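Local coordinates for peptidase M16 domain protein (PDB 4XEA), which probably hydrolyses peptide bonds as a metal-dependent peptidase of the M16 (insulinase-like) family, at residues A[246-251]-A[418-423]; A[5-10]-A[23-28]. All coordinates share one frame; numbering follows the deposited sequence.

Contact 1 of 2, residues A[246-251]-A[418-423]; sequences FPVQQP and SAVLPS. Unlike the reference sequence in segment 418-423: Leu421 (reference Val).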
ATOM      1  N   PHE A 246     -11.753  18.832 -16.709  1.00 67.69           N
ATOM      2  CA  PHE A 246     -10.758  19.059 -15.653  1.00 70.41           C
ATOM      3  C   PHE A 246      -9.373  18.802 -16.254  1.00 73.69           C
ATOM      4  O   PHE A 246      -9.254  17.980 -17.172  1.00 72.90           O
ATOM      5  CB  PHE A 246     -11.027  18.105 -14.483  1.00 68.35           C
ATOM      6  CG  PHE A 246     -10.814  18.721 -13.112  1.00 72.27           C
ATOM      7  CD1 PHE A 246     -11.550  19.833 -12.707  1.00 76.60           C
ATOM      8  CD2 PHE A 246      -9.897  18.172 -12.219  1.00 76.32           C
ATOM      9  CE1 PHE A 246     -11.366  20.397 -11.430  1.00 78.43           C
ATOM     10  CE2 PHE A 246      -9.699  18.728 -10.939  1.00 78.06           C
ATOM     11  CZ  PHE A 246     -10.438  19.839 -10.545  1.00 79.11           C
ATOM     12  N   PRO A 247      -8.332  19.530 -15.779  1.00 77.74           N
ATOM     13  CA  PRO A 247      -6.929  19.239 -16.154  1.00 81.00           C
ATOM     14  C   PRO A 247      -6.474  17.828 -15.743  1.00 80.45           C
ATOM     15  O   PRO A 247      -5.819  17.653 -14.712  1.00 81.49           O
ATOM     16  CB  PRO A 247      -6.156  20.321 -15.401  1.00 83.49           C
ATOM     17  CG  PRO A 247      -7.075  21.486 -15.424  1.00 83.40           C
ATOM     18  CD  PRO A 247      -8.431  20.860 -15.138  1.00 79.19           C
ATOM     19  N   VAL A 248      -6.883  16.835 -16.531  1.00 79.71           N
ATOM     20  CA  VAL A 248      -6.571  15.407 -16.314  1.00 78.18           C
ATOM     21  C   VAL A 248      -6.018  15.035 -17.658  1.00 80.23           C
ATOM     22  O   VAL A 248      -6.333  15.687 -18.645  1.00 81.59           O
ATOM     23  CB  VAL A 248      -7.802  14.511 -16.057  1.00 75.11           C
ATOM     24  CG1 VAL A 248      -8.309  14.636 -14.633  1.00 73.00           C
ATOM     25  CG2 VAL A 248      -8.920  14.791 -17.077  1.00 73.14           C
ATOM     26  N   GLN A 249      -5.187  14.010 -17.711  1.00 80.92           N
ATOM     27  CA  GLN A 249      -4.565  13.646 -18.968  1.00 82.71           C
ATOM     28  C   GLN A 249      -5.292  12.501 -19.667  1.00 80.47           C
ATOM     29  O   GLN A 249      -5.105  12.285 -20.861  1.00 82.13           O
ATOM     30  CB  GLN A 249      -3.067  13.380 -18.776  1.00 86.11           C
ATOM     31  CG  GLN A 249      -2.221  14.681 -18.586  1.00 89.49           C
ATOM     32  CD  GLN A 249      -2.569  15.813 -19.583  1.00 90.40           C
ATOM     33  OE1 GLN A 249      -2.128  15.812 -20.736  1.00 92.99           O
ATOM     34  NE2 GLN A 249      -3.358  16.786 -19.121  1.00 88.33           N
ATOM     35  N   GLN A 250      -6.166  11.805 -18.948  1.00 76.39           N
ATOM     36  CA  GLN A 250      -7.082  10.876 -19.605  1.00 74.02           C
ATOM     37  C   GLN A 250      -8.469  10.958 -18.950  1.00 68.89           C
ATOM     38  O   GLN A 250      -8.587  11.339 -17.777  1.00 65.82           O
ATOM     39  CB  GLN A 250      -6.521   9.442 -19.620  1.00 75.04           C
ATOM     40  CG  GLN A 250      -6.418   8.743 -18.266  1.00 75.18           C
ATOM     41  CD  GLN A 250      -5.336   9.317 -17.358  1.00 80.23           C
ATOM     42  OE1 GLN A 250      -5.618  10.126 -16.461  1.00 80.43           O
ATOM     43  NE2 GLN A 250      -4.089   8.896 -17.578  1.00 83.60           N
ATOM     44  N   PRO A 251      -9.522  10.628 -19.714  1.00 66.39           N
ATOM     45  CA  PRO A 251     -10.848  10.665 -19.094  1.00 63.13           C
ATOM     46  C   PRO A 251     -10.962   9.671 -17.927  1.00 60.37           C
ATOM     47  O   PRO A 251     -10.174   8.713 -17.857  1.00 60.63           O
ATOM     48  CB  PRO A 251     -11.799  10.289 -20.240  1.00 62.93           C
ATOM     49  CG  PRO A 251     -11.028  10.506 -21.497  1.00 66.60           C
ATOM     50  CD  PRO A 251      -9.580  10.302 -21.150  1.00 68.32           C
ATOM     51  N   SER A 418     -21.063   9.175 -14.270  1.00 45.03           N
ATOM     52  CA  SER A 418     -20.377  10.461 -14.291  1.00 46.13           C
ATOM     53  C   SER A 418     -18.949  10.374 -14.824  1.00 47.23           C
ATOM     54  O   SER A 418     -18.255   9.381 -14.583  1.00 48.15           O
ATOM     55  CB  SER A 418     -20.409  11.081 -12.898  1.00 44.69           C
ATOM     56  OG  SER A 418     -19.514  10.410 -12.048  1.00 50.67           O
ATOM     57  N   ALA A 419     -18.508  11.423 -15.520  1.00 47.26           N
ATOM     58  CA  ALA A 419     -17.225  11.421 -16.203  1.00 48.63           C
ATOM     59  C   ALA A 419     -16.481  12.738 -15.954  1.00 49.19           C
ATOM     60  O   ALA A 419     -17.077  13.816 -15.776  1.00 46.46           O
ATOM     61  CB  ALA A 419     -17.421  11.201 -17.730  1.00 51.67           C
ATOM     62  N   VAL A 420     -15.162  12.633 -15.945  1.00 50.87           N
ATOM     63  CA  VAL A 420     -14.287  13.801 -15.924  1.00 52.81           C
ATOM     64  C   VAL A 420     -13.516  13.695 -17.200  1.00 55.70           C
ATOM     65  O   VAL A 420     -12.956  12.632 -17.477  1.00 57.34           O
ATOM     66  CB  VAL A 420     -13.311  13.778 -14.718  1.00 53.54           C
ATOM     67  CG1 VAL A 420     -12.412  15.012 -14.742  1.00 57.25           C
ATOM     68  CG2 VAL A 420     -14.098  13.712 -13.432  1.00 52.89           C
ATOM     69  N   LEU A 421     -13.501  14.777 -17.974  1.00 57.08           N
ATOM     70  CA  LEU A 421     -12.999  14.772 -19.335  1.00 60.33           C
ATOM     71  C   LEU A 421     -11.796  15.717 -19.429  1.00 63.79           C
ATOM     72  O   LEU A 421     -11.778  16.771 -18.793  1.00 62.95           O
ATOM     73  CB  LEU A 421     -14.107  15.213 -20.307  1.00 60.27           C
ATOM     74  CG  LEU A 421     -15.443  14.444 -20.235  1.00 59.15           C
ATOM     75  CD1 LEU A 421     -16.464  15.042 -21.210  1.00 60.89           C
ATOM     76  CD2 LEU A 421     -15.234  12.963 -20.540  1.00 59.86           C
ATOM     77  N   PRO A 422     -10.784  15.356 -20.223  1.00 68.47           N
ATOM     78  CA  PRO A 422      -9.621  16.250 -20.250  1.00 72.51           C
ATOM     79  C   PRO A 422      -9.979  17.663 -20.722  1.00 74.29           C
ATOM     80  O   PRO A 422     -10.666  17.807 -21.734  1.00 74.89           O
ATOM     81  CB  PRO A 422      -8.681  15.562 -21.240  1.00 77.20           C
ATOM     82  CG  PRO A 422      -9.058  14.127 -21.164  1.00 75.67           C
ATOM     83  CD  PRO A 422     -10.525  14.078 -20.903  1.00 70.16           C
ATOM     84  N   SER A 423      -9.556  18.682 -19.974  1.00 75.53           N
ATOM     85  CA  SER A 423      -9.605  20.078 -20.448  1.00 78.44           C
ATOM     86  C   SER A 423      -8.739  20.244 -21.684  1.00 84.04           C
ATOM     87  O   SER A 423      -7.660  19.646 -21.769  1.00 87.31           O
ATOM     88  CB  SER A 423      -9.078  21.056 -19.389  1.00 78.78           C
ATOM     89  OG  SER A 423     -10.107  21.413 -18.496  1.00 77.32           O
ATOM     90  OXT SER A 423      -9.075  20.998 -22.602  1.00 86.64           O
TER
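Phe246 pairs with Pro422 in a parallel beta bridge, at the start of the loop that links strands 241-246 and 252-258. These two strands flank strand 415-422 as its parallel and antiparallel neighbours, so the loop passes over the end of that C-terminal strand. Phe246 N donates to Leu421 O (2.9 Å), while Ser423 N returns a bond of 2.9 Å to Phe246 O. Pro422 sits between these two bonds and needs no N-H for this pairing; its CA approaches Phe246 O in a longer C-H...O contact. Next to the bridge, Val420 turns CG1 anti to its backbone N (chi1 180°), which carries that methyl tightly against Phe246 CB at 3.4 Å and up to Val248 CG1. The other branch of Val248, CG2, packs over the backbone of Pro422, 3.6 Å from its CA. On the flank away from Phe246 the rings of Pro251 and Pro422 meet obliquely, Pro251 CG lying 3.7 Å from Pro422 CD. An inverse gamma turn centred on Pro247 swings the chain round after the bridge and brings Val248 N to Phe246 O in a weak bond. Helix 144-156 covers the valine side, with Ala148 on Val420 and Pro144 on Val248. At the subunit interface Pro247 packs on Gln249 of the second subunit, and Gln249 on Pro247 of that subunit. The backbone N and O of Phe246 are thus both engaged with the C-terminal strand, whereas Val248 O, buried against Pro422 CB (3.5 Å), has no hydrogen-bond partner, probably at some energetic cost.

Contact 2 of 2, residues A[5-10]-A[23-28]; sequences LPFETR and MPRPAL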
ATOM      1  N   LEU A   5      -9.571 -18.757  15.373  1.00 74.55           N
ATOM      2  CA  LEU A   5      -8.352 -17.973  15.255  1.00 72.78           C
ATOM      3  C   LEU A   5      -7.246 -18.572  16.120  1.00 74.37           C
ATOM      4  O   LEU A   5      -7.535 -19.138  17.174  1.00 74.70           O
ATOM      5  CB  LEU A   5      -8.616 -16.524  15.639  1.00 69.51           C
ATOM      6  CG  LEU A   5      -9.433 -15.807  14.559  1.00 67.47           C
ATOM      7  CD1 LEU A   5     -10.161 -14.577  15.147  1.00 63.86           C
ATOM      8  CD2 LEU A   5      -8.543 -15.445  13.350  1.00 66.22           C
ATOM      9  N   PRO A   6      -5.973 -18.453  15.680  1.00 74.18           N
ATOM     10  CA  PRO A   6      -4.855 -19.025  16.442  1.00 75.85           C
ATOM     11  C   PRO A   6      -4.532 -18.322  17.764  1.00 74.46           C
ATOM     12  O   PRO A   6      -3.797 -18.871  18.582  1.00 77.80           O
ATOM     13  CB  PRO A   6      -3.663 -18.890  15.486  1.00 76.64           C
ATOM     14  CG  PRO A   6      -4.240 -18.589  14.164  1.00 75.73           C
ATOM     15  CD  PRO A   6      -5.520 -17.883  14.399  1.00 73.41           C
ATOM     16  N   PHE A   7      -5.093 -17.139  17.979  1.00 70.35           N
ATOM     17  CA  PHE A   7      -4.809 -16.316  19.152  1.00 68.08           C
ATOM     18  C   PHE A   7      -6.072 -16.089  19.972  1.00 66.97           C
ATOM     19  O   PHE A   7      -7.172 -16.324  19.490  1.00 63.58           O
ATOM     20  CB  PHE A   7      -4.276 -14.953  18.709  1.00 66.03           C
ATOM     21  CG  PHE A   7      -5.089 -14.289  17.599  1.00 62.16           C
ATOM     22  CD1 PHE A   7      -4.686 -14.382  16.269  1.00 63.15           C
ATOM     23  CD2 PHE A   7      -6.228 -13.555  17.894  1.00 62.13           C
ATOM     24  CE1 PHE A   7      -5.430 -13.753  15.242  1.00 61.22           C
ATOM     25  CE2 PHE A   7      -6.984 -12.913  16.870  1.00 59.65           C
ATOM     26  CZ  PHE A   7      -6.576 -13.022  15.550  1.00 60.25           C
ATOM     27  N   GLU A   8      -5.891 -15.606  21.201  1.00 67.08           N
ATOM     28  CA  GLU A   8      -6.997 -15.255  22.080  1.00 66.77           C
ATOM     29  C   GLU A   8      -7.626 -13.967  21.589  1.00 63.22           C
ATOM     30  O   GLU A   8      -6.915 -13.076  21.105  1.00 61.67           O
ATOM     31  CB  GLU A   8      -6.513 -15.048  23.530  1.00 68.62           C
ATOM     32  CG  GLU A   8      -7.566 -14.376  24.421  1.00 69.00           C
ATOM     33  CD  GLU A   8      -7.215 -14.343  25.911  1.00 73.49           C
ATOM     34  OE1 GLU A   8      -6.029 -14.224  26.262  1.00 75.92           O
ATOM     35  OE2 GLU A   8      -8.158 -14.373  26.722  1.00 73.72           O
ATOM     36  N   THR A   9      -8.946 -13.879  21.709  1.00 61.83           N
ATOM     37  CA  THR A   9      -9.652 -12.604  21.636  1.00 59.97           C
ATOM     38  C   THR A   9     -10.369 -12.347  22.966  1.00 60.74           C
ATOM     39  O   THR A   9     -11.309 -13.070  23.321  1.00 62.36           O
ATOM     40  CB  THR A   9     -10.653 -12.569  20.479  1.00 57.95           C
ATOM     41  OG1 THR A   9      -9.961 -12.845  19.269  1.00 58.21           O
ATOM     42  CG2 THR A   9     -11.341 -11.208  20.376  1.00 55.68           C
ATOM     43  N   ARG A  10      -9.939 -11.286  23.657  1.00 59.90           N
ATOM     44  CA  ARG A  10     -10.447 -10.908  24.970  1.00 60.26           C
ATOM     45  C   ARG A  10     -11.206  -9.581  24.841  1.00 57.01           C
ATOM     46  O   ARG A  10     -10.606  -8.521  24.645  1.00 54.76           O
ATOM     47  CB  ARG A  10      -9.285 -10.778  25.966  1.00 62.22           C
ATOM     48  CG  ARG A  10      -9.692 -10.717  27.440  1.00 66.52           C
ATOM     49  CD  ARG A  10      -8.484 -10.499  28.360  1.00 70.52           C
ATOM     50  NE  ARG A  10      -7.475 -11.559  28.237  1.00 73.94           N
ATOM     51  CZ  ARG A  10      -6.366 -11.649  28.984  1.00 75.99           C
ATOM     52  NH1 ARG A  10      -6.076 -10.724  29.896  1.00 77.31           N
ATOM     53  NH2 ARG A  10      -5.534 -12.664  28.810  1.00 76.49           N
HETATM   54  N   MSE A  23      -6.231  -8.696  21.221  1.00 53.59           N
HETATM   55  CA  MSE A  23      -5.857  -9.893  20.466  1.00 54.76           C
HETATM   56  C   MSE A  23      -4.338 -10.127  20.540  1.00 56.06           C
HETATM   57  O   MSE A  23      -3.605  -9.828  19.592  1.00 55.60           O
HETATM   58  CB  MSE A  23      -6.306  -9.738  18.999  1.00 54.02           C
HETATM   59  CG  MSE A  23      -7.812  -9.840  18.812  1.00 53.45           C
HETATM   60 SE   MSE A  23      -8.309  -9.360  16.988  0.83 55.86          SE
HETATM   61  CE  MSE A  23      -8.383  -7.423  17.245  1.00 44.30           C
ATOM     62  N   PRO A  24      -3.848 -10.678  21.668  1.00 58.09           N
ATOM     63  CA  PRO A  24      -2.411 -10.902  21.796  1.00 59.44           C
ATOM     64  C   PRO A  24      -1.888 -11.975  20.826  1.00 60.81           C
ATOM     65  O   PRO A  24      -2.501 -13.018  20.678  1.00 61.25           O
ATOM     66  CB  PRO A  24      -2.254 -11.343  23.264  1.00 62.83           C
ATOM     67  CG  PRO A  24      -3.606 -11.848  23.675  1.00 61.64           C
ATOM     68  CD  PRO A  24      -4.591 -11.043  22.889  1.00 59.01           C
ATOM     69  N   ARG A  25      -0.776 -11.688  20.142  1.00 61.41           N
ATOM     70  CA  ARG A  25      -0.153 -12.600  19.169  1.00 62.88           C
ATOM     71  C   ARG A  25       1.331 -12.541  19.482  1.00 64.96           C
ATOM     72  O   ARG A  25       2.035 -11.684  18.962  1.00 64.53           O
ATOM     73  CB  ARG A  25      -0.458 -12.147  17.728  1.00 61.34           C
ATOM     74  CG  ARG A  25      -1.955 -11.894  17.464  1.00 60.48           C
ATOM     75  CD  ARG A  25      -2.211 -11.227  16.108  1.00 59.30           C
ATOM     76  NE  ARG A  25      -1.885 -12.132  15.008  1.00 60.56           N
ATOM     77  CZ  ARG A  25      -1.566 -11.772  13.764  1.00 60.01           C
ATOM     78  NH1 ARG A  25      -1.546 -10.495  13.392  1.00 59.49           N
ATOM     79  NH2 ARG A  25      -1.260 -12.715  12.879  1.00 58.49           N
ATOM     80  N   PRO A  26       1.806 -13.444  20.363  1.00 68.00           N
ATOM     81  CA  PRO A  26       3.137 -13.300  20.983  1.00 70.29           C
ATOM     82  C   PRO A  26       4.317 -13.429  20.030  1.00 72.04           C
ATOM     83  O   PRO A  26       5.414 -12.948  20.342  1.00 73.57           O
ATOM     84  CB  PRO A  26       3.166 -14.405  22.054  1.00 73.23           C
ATOM     85  CG  PRO A  26       2.028 -15.330  21.746  1.00 72.44           C
ATOM     86  CD  PRO A  26       1.000 -14.506  21.000  1.00 69.53           C
ATOM     87  N   ALA A  27       4.091 -14.062  18.880  1.00 71.96           N
ATOM     88  CA  ALA A  27       5.149 -14.263  17.894  1.00 73.73           C
ATOM     89  C   ALA A  27       5.505 -12.984  17.105  1.00 71.40           C
ATOM     90  O   ALA A  27       6.497 -12.968  16.378  1.00 73.44           O
ATOM     91  CB  ALA A  27       4.753 -15.394  16.920  1.00 74.73           C
ATOM     92  N   LEU A  28       4.722 -11.923  17.265  1.00 68.36           N
ATOM     93  CA  LEU A  28       4.890 -10.699  16.475  1.00 65.84           C
ATOM     94  C   LEU A  28       5.607  -9.581  17.225  1.00 65.72           C
ATOM     95  O   LEU A  28       5.442  -9.447  18.425  1.00 66.32           O
ATOM     96  CB  LEU A  28       3.531 -10.190  16.010  1.00 62.52           C
ATOM     97  CG  LEU A  28       2.742 -11.119  15.101  1.00 62.15           C
ATOM     98  CD1 LEU A  28       1.539 -10.327  14.592  1.00 59.90           C
ATOM     99  CD2 LEU A  28       3.585 -11.651  13.962  1.00 63.35           C
TER
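The lead-in to a beta hairpin forms this contact: residues 5-10 run into edge strand 10-13 of the six-stranded mixed sheet and pass antiparallel alongside the end of strand 19-24. Regular pairing gives way at Pro24, which has no N-H to offer Glu8 O. That oxygen is buried without a hydrogen-bond partner and receives instead a C-H...O contact from Met23 CA at 3.4 Å, with Pro24 CD close by. Phe7 carries the side-chain packing. Its chi1 of 47° sets CG between the backbone N and the carbonyl carbon and drops the ring between two residues: Leu5 CB lies over one face, and the aliphatic part of Arg25 covers the opposite one through CD, with CG 3.9 Å from Phe7 CD1. Met23, here selenomethionine, joins in a Met-aromatic contact. Its CG is 3.7 Å from Phe7 CE2, and SE stands 5.0 Å from the ring centroid, obliquely, 64° off the normal. Thr9 runs alongside Met23 and touches CG with OG1. Arg25, bent at chi3, sends its guanidinium past the ring to Asn367 OD1 and Asp365 O, while Leu370 of helix 367-379 backs Phe7, Met23 and Arg25 together. An alanine at Phe7 is likely to open a gap between Leu5 and Arg25 and leave the selenium without its aromatic neighbour. Beside Pro24, the Glu8 carboxylate is gripped side-on by Arg10, whose NH1 also forms a salt bridge to Asp205. Arg10 NH2 meets Glu8 OE1 at 3.0 Å on the syn side, and Arg10 NE reaches Glu8 OE2 at 3.3 Å from above the carboxylate plane.

Contact 2 closes near the start of the chain, long before contact 1 joins residues 246-251 to the C-terminus. Their centres are 47 Å apart, on opposite sides of the chain's centre, and their nearest atoms are about 36 Å apart. They share no sheet: contact 2 belongs to the six-stranded one and contact 1 to the five-stranded one. Each nevertheless meets a helix from the other half of the sequence, contact 2 helix 367-379 and contact 1 helix 144-156, so at each site the two halves of the sequence pack together. The nickel ligands His61, His65 and Glu136 lie between them in sequence. Both contacts also touch the second subunit.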